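Local coordinates for major capsid protein (Norovirus Hu/GI.7/TCH-060/USA/2003, PDB 4P25) that forms the norovirus capsid and, through its protruding P domain, binds histo-blood group antigens such as Lewis Y, at residues 123-131 and 143-151; 106-116 and 154-165. All blocks are in the same frame, centred on the assembly; numbering follows the deposited sequence.

How the interactions relate
After strands 66-73 and 78-83 the chain enters strand 108-115, then passes through a short connection, part of it not modelled, into strand 125-130, its antiparallel neighbour. It next forms strand 142-144 on the far margin of the same sheet and turns back past 125-130, and this return closes the small loop of interaction 1 (123-131 with 143-151). Strand 154-163 then pairs antiparallel with 108-115 and closes the larger loop of interaction 2 (106-116 with 154-165), which encloses the whole of interaction 1. Backbone bonds from L128 to V111 and from T113 to S126 join the two contacts through neighbouring strands, and both reach the bound fucose and the second subunit.

Interaction 1: residues 123-131 and 143-151; sequences DPMSRLDVK and IEFTSDQDP. With FUC (alpha-L-fucopyranose), chain E.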
loop_
_atom_site.group_PDB
_atom_site.type_symbol
_atom_site.label_atom_id
_atom_site.label_comp_id
_atom_site.label_asym_id
_atom_site.label_seq_id
_atom_site.Cartn_x
_atom_site.Cartn_y
_atom_site.Cartn_z
ATOM N N ASP A 123 -9.648 19.841 -11.906
ATOM C CA ASP A 123 -9.828 18.491 -11.387
ATOM C C ASP A 123 -9.216 17.434 -12.249
ATOM O O ASP A 123 -9.683 17.182 -13.339
ATOM C CB ASP A 123 -11.332 18.287 -11.165
ATOM C CG ASP A 123 -11.673 16.993 -10.467
ATOM O OD1 ASP A 123 -10.750 16.200 -10.193
ATOM O OD2 ASP A 123 -12.880 16.744 -10.207
ATOM N N PRO A 124 -8.157 16.811 -11.758
ATOM C CA PRO A 124 -7.452 15.816 -12.571
ATOM C C PRO A 124 -8.094 14.428 -12.564
ATOM O O PRO A 124 -7.643 13.545 -13.307
ATOM C CB PRO A 124 -6.084 15.738 -11.892
ATOM C CG PRO A 124 -6.409 15.951 -10.446
ATOM C CD PRO A 124 -7.515 16.987 -10.439
ATOM N N MET A 125 -9.115 14.233 -11.736
ATOM C CA MET A 125 -9.643 12.889 -11.516
ATOM C C MET A 125 -10.824 12.568 -12.421
ATOM O O MET A 125 -11.668 13.423 -12.691
ATOM C CB MET A 125 -10.068 12.700 -10.052
ATOM C CG MET A 125 -9.042 13.141 -9.020
ATOM S SD MET A 125 -7.410 12.390 -9.227
ATOM C CE MET A 125 -7.798 10.657 -8.990
ATOM N N SER A 126 -10.869 11.326 -12.881
ATOM C CA SER A 126 -12.043 10.794 -13.563
ATOM C C SER A 126 -12.486 9.550 -12.809
ATOM O O SER A 126 -11.653 8.757 -12.359
ATOM C CB SER A 126 -11.702 10.423 -15.009
ATOM O OG SER A 126 -11.265 11.552 -15.743
ATOM N N ARG A 127 -13.793 9.374 -12.651
ATOM C CA ARG A 127 -14.301 8.132 -12.092
ATOM C C ARG A 127 -14.797 7.264 -13.238
ATOM O O ARG A 127 -15.720 7.648 -13.975
ATOM C CB ARG A 127 -15.409 8.385 -11.064
ATOM C CG ARG A 127 -15.673 7.181 -10.149
ATOM C CD ARG A 127 -16.947 7.360 -9.325
ATOM N NE ARG A 127 -18.132 7.278 -10.176
ATOM C CZ ARG A 127 -19.310 7.835 -9.901
ATOM N NH1 ARG A 127 -19.495 8.531 -8.783
ATOM N NH2 ARG A 127 -20.311 7.701 -10.760
ATOM N N LEU A 128 -14.153 6.111 -13.411
ATOM C CA LEU A 128 -14.541 5.161 -14.446
ATOM C C LEU A 128 -15.515 4.154 -13.861
ATOM O O LEU A 128 -15.194 3.449 -12.899
ATOM C CB LEU A 128 -13.318 4.444 -15.011
ATOM C CG LEU A 128 -12.135 5.354 -15.377
ATOM C CD1 LEU A 128 -11.034 4.554 -16.052
ATOM C CD2 LEU A 128 -12.576 6.530 -16.256
ATOM N N ASP A 129 -16.710 4.106 -14.436
ATOM C CA ASP A 129 -17.749 3.205 -13.973
ATOM C C ASP A 129 -17.775 1.982 -14.891
ATOM O O ASP A 129 -18.106 2.069 -16.075
ATOM C CB ASP A 129 -19.081 3.955 -13.911
ATOM C CG ASP A 129 -18.992 5.206 -13.034
ATOM O OD1 ASP A 129 -18.362 5.127 -11.954
ATOM O OD2 ASP A 129 -19.519 6.269 -13.428
ATOM N N VAL A 130 -17.386 0.843 -14.327
ATOM C CA VAL A 130 -17.109 -0.359 -15.107
ATOM C C VAL A 130 -18.068 -1.483 -14.755
ATOM O O VAL A 130 -18.212 -1.839 -13.579
ATOM C CB VAL A 130 -15.674 -0.857 -14.839
ATOM C CG1 VAL A 130 -15.377 -2.114 -15.646
ATOM C CG2 VAL A 130 -14.662 0.243 -15.143
ATOM N N LYS A 131 -18.719 -2.043 -15.772
ATOM C CA LYS A 131 -19.597 -3.192 -15.571
ATOM C C LYS A 131 -18.890 -4.473 -15.995
ATOM O O LYS A 131 -18.073 -4.467 -16.920
ATOM C CB LYS A 131 -20.906 -3.030 -16.356
ATOM C CG LYS A 131 -21.685 -1.775 -16.001
ATOM C CD LYS A 131 -23.108 -1.835 -16.533
ATOM C CE LYS A 131 -23.987 -2.759 -15.697
ATOM N NZ LYS A 131 -24.351 -2.171 -14.371
ATOM N N ILE A 143 -11.278 -3.220 -21.235
ATOM C CA ILE A 143 -12.561 -3.102 -20.558
ATOM C C ILE A 143 -13.249 -1.856 -21.076
ATOM O O ILE A 143 -12.610 -0.992 -21.682
ATOM C CB ILE A 143 -12.406 -2.998 -19.023
ATOM C CG1 ILE A 143 -11.604 -1.748 -18.642
ATOM C CG2 ILE A 143 -11.785 -4.271 -18.452
ATOM C CD1 ILE A 143 -11.431 -1.561 -17.148
ATOM N N GLU A 144 -14.554 -1.759 -20.861
ATOM C CA GLU A 144 -15.267 -0.542 -21.210
ATOM C C GLU A 144 -15.729 0.171 -19.947
ATOM O O GLU A 144 -15.766 -0.423 -18.872
ATOM C CB GLU A 144 -16.431 -0.837 -22.159
ATOM C CG GLU A 144 -15.946 -1.442 -23.481
ATOM C CD GLU A 144 -16.995 -1.445 -24.585
ATOM O OE1 GLU A 144 -18.110 -0.930 -24.368
ATOM O OE2 GLU A 144 -16.689 -1.973 -25.675
ATOM N N PHE A 145 -16.041 1.454 -20.078
ATOM C CA PHE A 145 -16.526 2.230 -18.942
ATOM C C PHE A 145 -17.436 3.359 -19.395
ATOM O O PHE A 145 -17.448 3.740 -20.571
ATOM C CB PHE A 145 -15.356 2.804 -18.111
ATOM C CG PHE A 145 -14.531 3.840 -18.841
ATOM C CD1 PHE A 145 -14.912 5.174 -18.856
ATOM C CD2 PHE A 145 -13.362 3.478 -19.500
ATOM C CE1 PHE A 145 -14.156 6.129 -19.535
ATOM C CE2 PHE A 145 -12.601 4.425 -20.174
ATOM C CZ PHE A 145 -12.998 5.753 -20.187
ATOM N N THR A 146 -18.208 3.881 -18.454
ATOM C CA THR A 146 -18.869 5.159 -18.639
ATOM C C THR A 146 -18.285 6.082 -17.581
ATOM O O THR A 146 -17.767 5.610 -16.560
ATOM C CB THR A 146 -20.408 5.057 -18.490
ATOM O OG1 THR A 146 -20.741 4.519 -17.205
ATOM C CG2 THR A 146 -20.999 4.167 -19.581
ATOM N N SER A 147 -18.333 7.385 -17.831
ATOM C CA SER A 147 -17.799 8.361 -16.890
ATOM C C SER A 147 -18.516 9.688 -17.043
ATOM O O SER A 147 -18.859 10.095 -18.152
ATOM C CB SER A 147 -16.300 8.569 -17.121
ATOM O OG SER A 147 -15.781 9.541 -16.226
ATOM N N ASP A 148 -18.741 10.367 -15.927
ATOM C CA ASP A 148 -19.317 11.703 -15.981
ATOM C C ASP A 148 -18.236 12.742 -16.264
ATOM O O ASP A 148 -18.531 13.913 -16.497
ATOM C CB ASP A 148 -20.088 12.020 -14.698
ATOM C CG ASP A 148 -21.430 11.320 -14.649
ATOM O OD1 ASP A 148 -21.976 11.030 -15.735
ATOM O OD2 ASP A 148 -21.938 11.058 -13.537
ATOM N N GLN A 149 -16.983 12.299 -16.255
ATOM C CA GLN A 149 -15.870 13.167 -16.613
ATOM C C GLN A 149 -15.437 12.834 -18.039
ATOM O O GLN A 149 -16.118 12.073 -18.729
ATOM C CB GLN A 149 -14.715 13.013 -15.612
ATOM C CG GLN A 149 -15.076 13.410 -14.174
ATOM C CD GLN A 149 -15.915 12.360 -13.457
ATOM O OE1 GLN A 149 -15.663 11.158 -13.574
ATOM N NE2 GLN A 149 -16.934 12.812 -12.726
ATOM N N ASP A 150 -14.323 13.406 -18.489
ATOM C CA ASP A 150 -13.859 13.180 -19.859
ATOM C C ASP A 150 -12.402 12.706 -19.892
ATOM O O ASP A 150 -11.531 13.410 -20.394
ATOM C CB ASP A 150 -14.013 14.462 -20.692
ATOM C CG ASP A 150 -13.936 14.209 -22.195
ATOM O OD1 ASP A 150 -13.991 13.036 -22.618
ATOM O OD2 ASP A 150 -13.838 15.196 -22.958
ATOM N N PRO A 151 -12.139 11.501 -19.354
ATOM C CA PRO A 151 -10.769 10.983 -19.350
ATOM C C PRO A 151 -10.244 10.734 -20.759
ATOM O O PRO A 151 -10.989 10.273 -21.627
ATOM C CB PRO A 151 -10.897 9.657 -18.592
ATOM C CG PRO A 151 -12.323 9.251 -18.779
ATOM C CD PRO A 151 -13.092 10.535 -18.765
HETATM C C1 FUC E . -23.439 4.239 -9.866
HETATM C C2 FUC E . -22.616 5.316 -10.554
HETATM C C3 FUC E . -23.523 6.468 -10.954
HETATM C C4 FUC E . -24.291 6.955 -9.736
HETATM C C5 FUC E . -25.021 5.786 -9.094
HETATM C C6 FUC E . -25.787 6.277 -7.865
HETATM O O2 FUC E . -21.993 4.769 -11.724
HETATM O O3 FUC E . -22.729 7.541 -11.481
HETATM O O4 FUC E . -23.377 7.528 -8.790
HETATM O O5 FUC E . -24.069 4.788 -8.700
HETATM O O HOH W 1 -18.202 8.856 -13.460
HETATM O O HOH W 2 -21.377 1.846 -16.792
HETATM O O HOH W 3 -16.294 -3.539 -19.246
HETATM O O HOH W 4 -18.432 -1.013 -18.406
#
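Q149 folds its amide back onto strand 125-130: with its chain bent at chi2 (76°), OE1 takes the R127 backbone N-H at 2.7 Å, a nearly straight bond that arrives from above the carbonyl plane. Beside it S147 turns OG anti to its own backbone N (chi1 179°) and donates to R127 O at 2.9 Å, while the same OG accepts from Q149 N in an ST turn. Further along, D129 and T146 exchange two backbone bonds, forming a single antiparallel bridge. The apolar packing is carried by L128, whose CD2 sits over one face of the F145 ring, 3.9 Å from its centroid, and also meets P151 CG at 3.7 Å; V130 CG2 packs on F145 CB. On the sugar side, R127 grips D129 side-on: NE reaches the syn lone pair of OD1 at 2.8 Å and NH2 bonds OD2 at 3.1 Å. Water 1 accepts from D148 N and lies within bonding distance of R127 O and D129 OD2. R127 NH2 lies 2.5 Å from fucose O3, a short, strongly bent and at best weak hydrogen bond. The paired bonds to D129 fix the guanidinium's rotation beside the fucose, while the carboxylate would offset its positive charge.

Interaction 2: residues 106-116 and 154-165; sequences ACDWHVSTFKV and DQLGTLAWVSPS. With GAL (beta-D-galactopyranose), chain B; FUC (alpha-L-fucopyranose), chain E.
H110 lies flat against W161 beside the glycan, its ring stacked face-to-face on the indole's six-membered ring with centroids 3.5 Å apart and planes at 16°. H110 CB covers the five-membered ring in a CH-pi contact. The imidazole edge is turned to the sugar, and H110 NE2 donates to galactose O3 at 3.1 Å. Galactose O3 in turn donates to D108 OD2 at 2.7 Å, and galactose O4 gives its proton to P164 O at 2.8 Å; the W161 edge borders fucose O5. Behind this first shell lies a classic beta bulge: A160 and W161 both face H110, and H110 O accepts from A160 N at 2.8 Å and, weakly, from W161 N. W161 CG occupies the place between its backbone N and carbonyl carbon (chi1 57°), bringing the indole over the histidine. On the other face of the sheet, L159 CD1 rests on W109 CB at 3.6 Å, and T113 OG1 donates in plane to a lone pair of Q155 OE1 at 2.8 Å. The two antiparallel strands are inner strands of the P-domain sheet, with strand 125-130 flanking 108-115 and strand 66-73 flanking 154-163, while M125 of the second subunit packs on W161.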
loop_
_atom_site.group_PDB
_atom_site.type_symbol
_atom_site.label_atom_id
_atom_site.label_comp_id
_atom_site.label_asym_id
_atom_site.label_seq_id
_atom_site.Cartn_x
_atom_site.Cartn_y
_atom_site.Cartn_z
ATOM N N ALA A 106 -18.412 -9.993 -10.000
ATOM C CA ALA A 106 -19.864 -9.868 -10.125
ATOM C C ALA A 106 -20.443 -8.606 -9.503
ATOM O O ALA A 106 -21.379 -8.665 -8.705
ATOM C CB ALA A 106 -20.559 -11.113 -9.578
ATOM N N CYS A 107 -19.874 -7.467 -9.879
ATOM C CA CYS A 107 -20.347 -6.178 -9.400
ATOM C C CYS A 107 -19.832 -5.084 -10.318
ATOM O O CYS A 107 -18.907 -5.305 -11.105
ATOM C CB CYS A 107 -19.898 -5.924 -7.953
ATOM S SG CYS A 107 -18.096 -5.962 -7.669
ATOM N N ASP A 108 -20.446 -3.910 -10.239
ATOM C CA ASP A 108 -19.888 -2.737 -10.887
ATOM C C ASP A 108 -18.694 -2.231 -10.091
ATOM O O ASP A 108 -18.688 -2.278 -8.856
ATOM C CB ASP A 108 -20.928 -1.625 -10.990
ATOM C CG ASP A 108 -21.848 -1.778 -12.189
ATOM O OD1 ASP A 108 -21.982 -2.897 -12.736
ATOM O OD2 ASP A 108 -22.458 -0.757 -12.569
ATOM N N TRP A 109 -17.681 -1.755 -10.805
ATOM C CA TRP A 109 -16.546 -1.089 -10.191
ATOM C C TRP A 109 -16.610 0.400 -10.459
ATOM O O TRP A 109 -17.113 0.833 -11.492
ATOM C CB TRP A 109 -15.230 -1.617 -10.762
ATOM C CG TRP A 109 -14.939 -3.038 -10.442
ATOM C CD1 TRP A 109 -15.589 -3.839 -9.547
ATOM C CD2 TRP A 109 -13.902 -3.834 -11.017
ATOM N NE1 TRP A 109 -15.015 -5.092 -9.535
ATOM C CE2 TRP A 109 -13.977 -5.114 -10.433
ATOM C CE3 TRP A 109 -12.914 -3.589 -11.980
ATOM C CZ2 TRP A 109 -13.101 -6.145 -10.775
ATOM C CZ3 TRP A 109 -12.046 -4.611 -12.320
ATOM C CH2 TRP A 109 -12.147 -5.875 -11.724
ATOM N N HIS A 110 -16.085 1.179 -9.524
ATOM C CA HIS A 110 -15.949 2.610 -9.708
ATOM C C HIS A 110 -14.516 2.959 -9.366
ATOM O O HIS A 110 -14.092 2.853 -8.216
ATOM C CB HIS A 110 -16.974 3.329 -8.842
ATOM C CG HIS A 110 -18.367 2.831 -9.070
ATOM N ND1 HIS A 110 -18.972 1.907 -8.243
ATOM C CD2 HIS A 110 -19.299 3.176 -9.992
ATOM C CE1 HIS A 110 -20.204 1.683 -8.666
ATOM N NE2 HIS A 110 -20.427 2.442 -9.724
ATOM N N VAL A 111 -13.765 3.333 -10.399
ATOM C CA VAL A 111 -12.311 3.400 -10.335
ATOM C C VAL A 111 -11.881 4.837 -10.536
ATOM O O VAL A 111 -12.244 5.464 -11.534
ATOM C CB VAL A 111 -11.692 2.535 -11.456
ATOM C CG1 VAL A 111 -10.171 2.506 -11.342
ATOM C CG2 VAL A 111 -12.263 1.115 -11.425
ATOM N N SER A 112 -11.117 5.372 -9.589
ATOM C CA SER A 112 -10.697 6.772 -9.671
ATOM C C SER A 112 -9.322 6.900 -10.302
ATOM O O SER A 112 -8.326 6.432 -9.740
ATOM C CB SER A 112 -10.700 7.416 -8.292
ATOM O OG SER A 112 -10.452 8.807 -8.412
ATOM N N THR A 113 -9.268 7.537 -11.471
ATOM C CA THR A 113 -8.014 7.635 -12.222
ATOM C C THR A 113 -7.564 9.070 -12.494
ATOM O O THR A 113 -8.367 10.010 -12.477
ATOM C CB THR A 113 -8.111 6.904 -13.574
ATOM O OG1 THR A 113 -9.056 7.568 -14.418
ATOM C CG2 THR A 113 -8.552 5.471 -13.380
ATOM N N PHE A 114 -6.269 9.221 -12.740
ATOM C CA PHE A 114 -5.716 10.490 -13.197
ATOM C C PHE A 114 -4.912 10.291 -14.477
ATOM O O PHE A 114 -4.429 9.193 -14.751
ATOM C CB PHE A 114 -4.872 11.168 -12.108
ATOM C CG PHE A 114 -3.540 10.497 -11.837
ATOM C CD1 PHE A 114 -3.467 9.356 -11.053
ATOM C CD2 PHE A 114 -2.362 11.040 -12.336
ATOM C CE1 PHE A 114 -2.242 8.750 -10.792
ATOM C CE2 PHE A 114 -1.133 10.438 -12.077
ATOM C CZ PHE A 114 -1.075 9.292 -11.301
ATOM N N LYS A 115 -4.787 11.350 -15.269
ATOM C CA LYS A 115 -4.013 11.274 -16.499
ATOM C C LYS A 115 -2.537 11.397 -16.164
ATOM O O LYS A 115 -2.114 12.361 -15.524
ATOM C CB LYS A 115 -4.427 12.368 -17.487
ATOM C CG LYS A 115 -3.785 12.211 -18.855
ATOM C CD LYS A 115 -4.248 13.276 -19.835
ATOM C CE LYS A 115 -3.732 12.975 -21.232
ATOM N NZ LYS A 115 -4.382 13.835 -22.255
ATOM N N VAL A 116 -1.746 10.416 -16.588
ATOM C CA VAL A 116 -0.332 10.431 -16.297
ATOM C C VAL A 116 0.402 11.437 -17.186
ATOM O O VAL A 116 0.870 12.455 -16.691
ATOM C CB VAL A 116 0.308 9.051 -16.454
ATOM C CG1 VAL A 116 1.785 9.114 -16.114
ATOM C CG2 VAL A 116 -0.408 8.051 -15.569
ATOM N N ASP A 154 -3.486 8.193 -21.203
ATOM C CA ASP A 154 -2.969 7.214 -20.254
ATOM C C ASP A 154 -3.537 7.488 -18.861
ATOM O O ASP A 154 -3.144 8.451 -18.203
ATOM C CB ASP A 154 -1.440 7.322 -20.274
ATOM C CG ASP A 154 -0.735 6.308 -19.374
ATOM O OD1 ASP A 154 -1.383 5.416 -18.784
ATOM O OD2 ASP A 154 0.511 6.418 -19.280
ATOM N N GLN A 155 -4.461 6.635 -18.421
ATOM C CA GLN A 155 -5.125 6.802 -17.130
ATOM C C GLN A 155 -4.660 5.749 -16.136
ATOM O O GLN A 155 -4.624 4.557 -16.454
ATOM C CB GLN A 155 -6.648 6.695 -17.286
ATOM C CG GLN A 155 -7.292 7.797 -18.119
ATOM C CD GLN A 155 -7.399 9.131 -17.387
ATOM O OE1 GLN A 155 -7.721 9.186 -16.197
ATOM N NE2 GLN A 155 -7.132 10.217 -18.105
ATOM N N LEU A 156 -4.303 6.191 -14.932
ATOM C CA LEU A 156 -3.878 5.292 -13.869
ATOM C C LEU A 156 -4.726 5.544 -12.647
ATOM O O LEU A 156 -4.932 6.689 -12.247
ATOM C CB LEU A 156 -2.401 5.522 -13.531
ATOM C CG LEU A 156 -1.836 4.896 -12.250
ATOM C CD1 LEU A 156 -1.887 3.380 -12.301
ATOM C CD2 LEU A 156 -0.407 5.374 -12.039
ATOM N N GLY A 157 -5.229 4.470 -12.053
ATOM C CA GLY A 157 -6.102 4.642 -10.910
ATOM C C GLY A 157 -6.315 3.444 -10.017
ATOM O O GLY A 157 -5.701 2.387 -10.183
ATOM N N THR A 158 -7.209 3.641 -9.058
ATOM C CA THR A 158 -7.447 2.690 -7.986
ATOM C C THR A 158 -8.943 2.455 -7.820
ATOM O O THR A 158 -9.739 3.390 -7.926
ATOM C CB THR A 158 -6.860 3.240 -6.670
ATOM O OG1 THR A 158 -5.455 3.480 -6.841
ATOM C CG2 THR A 158 -7.065 2.265 -5.521
ATOM N N LEU A 159 -9.326 1.206 -7.572
ATOM C CA LEU A 159 -10.715 0.887 -7.242
ATOM C C LEU A 159 -11.155 1.696 -6.029
ATOM O O LEU A 159 -10.536 1.612 -4.966
ATOM C CB LEU A 159 -10.854 -0.609 -6.948
ATOM C CG LEU A 159 -12.274 -1.110 -6.670
ATOM C CD1 LEU A 159 -13.148 -0.939 -7.903
ATOM C CD2 LEU A 159 -12.246 -2.561 -6.217
ATOM N N ALA A 160 -12.223 2.475 -6.188
ATOM C CA ALA A 160 -12.708 3.346 -5.117
ATOM C C ALA A 160 -13.880 2.747 -4.343
ATOM O O ALA A 160 -13.928 2.833 -3.117
ATOM C CB ALA A 160 -13.089 4.709 -5.674
ATOM N N TRP A 161 -14.831 2.166 -5.071
ATOM C CA TRP A 161 -15.995 1.522 -4.469
ATOM C C TRP A 161 -16.668 0.567 -5.448
ATOM O O TRP A 161 -16.384 0.603 -6.642
ATOM C CB TRP A 161 -16.999 2.541 -3.901
ATOM C CG TRP A 161 -17.556 3.588 -4.861
ATOM C CD1 TRP A 161 -16.905 4.688 -5.337
ATOM C CD2 TRP A 161 -18.892 3.659 -5.386
ATOM N NE1 TRP A 161 -17.738 5.424 -6.150
ATOM C CE2 TRP A 161 -18.967 4.813 -6.195
ATOM C CE3 TRP A 161 -20.029 2.848 -5.265
ATOM C CZ2 TRP A 161 -20.129 5.180 -6.876
ATOM C CZ3 TRP A 161 -21.195 3.223 -5.941
ATOM C CH2 TRP A 161 -21.228 4.374 -6.736
ATOM N N VAL A 162 -17.541 -0.294 -4.932
ATOM C CA VAL A 162 -18.259 -1.248 -5.775
ATOM C C VAL A 162 -19.759 -1.178 -5.502
ATOM O O VAL A 162 -20.180 -0.746 -4.429
ATOM C CB VAL A 162 -17.752 -2.696 -5.571
ATOM C CG1 VAL A 162 -16.281 -2.802 -5.942
ATOM C CG2 VAL A 162 -17.983 -3.156 -4.134
ATOM N N SER A 163 -20.561 -1.598 -6.476
ATOM C CA SER A 163 -22.018 -1.554 -6.362
ATOM C C SER A 163 -22.626 -2.710 -7.171
ATOM O O SER A 163 -21.919 -3.336 -7.963
ATOM C CB SER A 163 -22.538 -0.191 -6.842
ATOM O OG SER A 163 -22.251 0.014 -8.213
ATOM N N PRO A 164 -23.922 -3.018 -6.957
ATOM C CA PRO A 164 -24.536 -4.160 -7.651
ATOM C C PRO A 164 -24.524 -4.042 -9.177
ATOM O O PRO A 164 -24.596 -2.941 -9.720
ATOM C CB PRO A 164 -25.982 -4.139 -7.137
ATOM C CG PRO A 164 -25.895 -3.480 -5.816
ATOM C CD PRO A 164 -24.848 -2.423 -5.974
ATOM N N SER A 165 -24.434 -5.177 -9.861
ATOM C CA SER A 165 -24.422 -5.185 -11.319
ATOM C C SER A 165 -25.791 -4.818 -11.869
ATOM O O SER A 165 -25.902 -4.211 -12.933
ATOM C CB SER A 165 -24.004 -6.563 -11.846
ATOM O OG SER A 165 -22.656 -6.850 -11.516
HETATM C C1 GAL B . -26.507 2.566 -10.369
HETATM C C2 GAL B . -24.991 2.527 -10.263
HETATM C C3 GAL B . -24.455 1.358 -11.073
HETATM C C4 GAL B . -25.142 0.077 -10.630
HETATM C C5 GAL B . -26.649 0.252 -10.716
HETATM C C6 GAL B . -27.340 -1.035 -10.262
HETATM O O2 GAL B . -24.443 3.753 -10.769
HETATM O O3 GAL B . -23.040 1.240 -10.866
HETATM O O4 GAL B . -24.770 -0.222 -9.276
HETATM O O5 GAL B . -27.053 1.337 -9.868
HETATM O O6 GAL B . -28.714 -1.004 -10.657
HETATM C C1 FUC E . -23.439 4.239 -9.866
HETATM C C2 FUC E . -22.616 5.316 -10.554
HETATM C C3 FUC E . -23.523 6.468 -10.954
HETATM C C4 FUC E . -24.291 6.955 -9.736
HETATM C C5 FUC E . -25.021 5.786 -9.094
HETATM C C6 FUC E . -25.787 6.277 -7.865
HETATM O O2 FUC E . -21.993 4.769 -11.724
HETATM O O3 FUC E . -22.729 7.541 -11.481
HETATM O O4 FUC E . -23.377 7.528 -8.790
HETATM O O5 FUC E . -24.069 4.788 -8.700
HETATM O O HOH W 5 -23.687 -7.465 -8.044
HETATM O O HOH W 6 -21.466 -5.370 -13.461
#